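Local coordinates for protein alkaline phosphatase (Thermus thermophilus, PDB 7KWD) that probably hydrolyses phosphate monoesters as a homodimeric, zinc- and magnesium-dependent alkaline phosphatase, at residues A[120-125]-A[472-477]. Sequence-based numbering, arbitrary orientation. Where two conformers were deposited one is given.
Sequences TPLKPF and YQNPVM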
# COMPACT_ATOMS: atom_id res chain seq x y z
N THR A 120 4.17 -28.86 -17.10
CA THR A 120 5.57 -29.04 -16.74
C THR A 120 5.75 -28.97 -15.23
O THR A 120 5.40 -27.95 -14.63
CB THR A 120 6.43 -27.97 -17.39
OG1 THR A 120 6.15 -27.93 -18.79
CG2 THR A 120 7.87 -28.25 -17.14
N PRO A 121 6.22 -30.01 -14.57
CA PRO A 121 6.40 -29.93 -13.12
C PRO A 121 7.64 -29.13 -12.78
O PRO A 121 8.64 -29.12 -13.51
CB PRO A 121 6.54 -31.39 -12.67
CG PRO A 121 7.07 -32.08 -13.85
CD PRO A 121 6.37 -31.41 -15.04
N LEU A 122 7.56 -28.44 -11.65
CA LEU A 122 8.66 -27.68 -11.09
C LEU A 122 9.07 -28.34 -9.78
O LEU A 122 8.27 -29.01 -9.13
CB LEU A 122 8.25 -26.24 -10.84
CG LEU A 122 7.49 -25.55 -11.99
CD1 LEU A 122 6.98 -24.17 -11.59
CD2 LEU A 122 8.40 -25.46 -13.22
N LYS A 123 10.32 -28.14 -9.40
CA LYS A 123 10.80 -28.68 -8.14
C LYS A 123 10.79 -27.56 -7.12
O LYS A 123 11.57 -26.60 -7.27
CB LYS A 123 12.20 -29.24 -8.29
CG LYS A 123 12.72 -30.00 -7.07
CD LYS A 123 14.07 -30.59 -7.45
CE LYS A 123 14.78 -31.25 -6.30
NZ LYS A 123 16.10 -31.78 -6.76
N PRO A 124 9.94 -27.61 -6.11
CA PRO A 124 9.87 -26.51 -5.15
C PRO A 124 10.89 -26.67 -4.02
O PRO A 124 11.37 -27.77 -3.72
CB PRO A 124 8.43 -26.62 -4.60
CG PRO A 124 8.10 -28.11 -4.70
CD PRO A 124 8.99 -28.70 -5.78
N PHE A 125 11.15 -25.54 -3.37
CA PHE A 125 12.37 -25.41 -2.57
C PHE A 125 12.40 -26.36 -1.38
O PHE A 125 13.46 -26.89 -1.04
CB PHE A 125 12.56 -23.96 -2.08
CG PHE A 125 13.88 -23.75 -1.46
CD1 PHE A 125 15.01 -23.71 -2.25
CD2 PHE A 125 14.02 -23.69 -0.09
CE1 PHE A 125 16.27 -23.58 -1.68
CE2 PHE A 125 15.26 -23.56 0.49
CZ PHE A 125 16.38 -23.52 -0.31
N TYR A 472 19.36 -24.03 -7.51
CA TYR A 472 19.09 -24.84 -8.69
C TYR A 472 18.10 -24.04 -9.52
O TYR A 472 17.61 -22.99 -9.09
CB TYR A 472 18.55 -26.21 -8.31
CG TYR A 472 17.23 -26.14 -7.58
CD1 TYR A 472 17.17 -25.93 -6.19
CD2 TYR A 472 16.04 -26.33 -8.26
CE1 TYR A 472 15.96 -25.92 -5.52
CE2 TYR A 472 14.82 -26.29 -7.61
CZ TYR A 472 14.78 -26.09 -6.25
OH TYR A 472 13.56 -26.05 -5.60
N GLN A 473 17.77 -24.54 -10.69
CA GLN A 473 16.89 -23.82 -11.61
C GLN A 473 15.69 -24.68 -11.97
O GLN A 473 15.76 -25.91 -11.96
CB GLN A 473 17.63 -23.41 -12.88
CG GLN A 473 18.23 -24.55 -13.67
CD GLN A 473 18.84 -24.07 -14.98
OE1 GLN A 473 20.01 -23.69 -15.01
NE2 GLN A 473 18.05 -24.07 -16.06
N ASN A 474 14.58 -24.01 -12.26
CA ASN A 474 13.33 -24.56 -12.74
C ASN A 474 13.08 -23.96 -14.12
O ASN A 474 13.49 -22.83 -14.39
CB ASN A 474 12.15 -24.23 -11.81
CG ASN A 474 11.99 -25.25 -10.69
OD1 ASN A 474 11.87 -26.44 -10.92
ND2 ASN A 474 11.96 -24.77 -9.45
N PRO A 475 12.40 -24.68 -14.99
CA PRO A 475 12.13 -24.12 -16.31
C PRO A 475 11.18 -22.93 -16.27
O PRO A 475 10.34 -22.78 -15.38
CB PRO A 475 11.52 -25.30 -17.09
CG PRO A 475 10.96 -26.22 -16.00
CD PRO A 475 11.90 -26.06 -14.83
N VAL A 476 11.32 -22.11 -17.29
CA VAL A 476 10.60 -20.88 -17.49
C VAL A 476 9.59 -21.05 -18.61
O VAL A 476 9.76 -21.87 -19.51
CB VAL A 476 11.63 -19.78 -17.82
CG1 VAL A 476 10.96 -18.56 -18.40
CG2 VAL A 476 12.48 -19.44 -16.56
N MET A 477 8.52 -20.26 -18.55
CA MET A 477 7.52 -20.11 -19.61
C MET A 477 7.35 -18.62 -19.80
O MET A 477 7.34 -17.86 -18.83
CB MET A 477 6.18 -20.80 -19.24
CG MET A 477 4.95 -20.45 -20.11
SD MET A 477 3.43 -21.40 -19.67
CE MET A 477 4.09 -23.07 -19.61
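The carboxamide of Asn474 bonds both the N-H and the C=O of Lys123. Followed outward, CB only grazes Leu122 CD2, at 4.2 Å. With CG turned anti to the carbonyl carbon (chi1 -87°), the amide is delivered to the facing backbone. There OD1 accepts from Lys123 N at 2.8 Å, the N-H pointing almost straight at it (170°), and also lies against Leu122 CA and CB. ND2 donates to Lys123 O at 2.9 Å, equally straight at 177°, with that oxygen in the amide plane; the same ND2 also bonds to Cys104 O of helix 95-104. Lys123 O is gripped twice, since Tyr472 OH also donates to it over 2.7 Å; the two donors lie out of the carbonyl plane, one on each face. With an alanine here in place of Asn474, the Lys123 N-H would probably lose its acceptor, and Lys123 O and Cys104 O the donor that ND2 gives them, leaving the tyrosine hydroxyl bond to Lys123 O. On the ring itself, Tyr472 CE1 meets Phe125 CD1 obliquely at 4.1 Å, and Phe461 packs edge-to-face with the tyrosine ring. At the other end, Pro475 CG sits 3.9 Å from both Leu122 CD2 and Thr120 CG2, forming a small apolar patch. Lys123 runs out extended to a salt bridge with Glu131. The touching parts, 120-125 and 472-475, run roughly antiparallel, yet the pairing rests on side chains gripping backbone: one asparagine carboxamide bonding the N-H and C=O of the same residue, tying the loop before helix 479-487 to the lead-in of helix 125-131, whose N-cap is Pro124, at the periphery of the alkaline phosphatase fold.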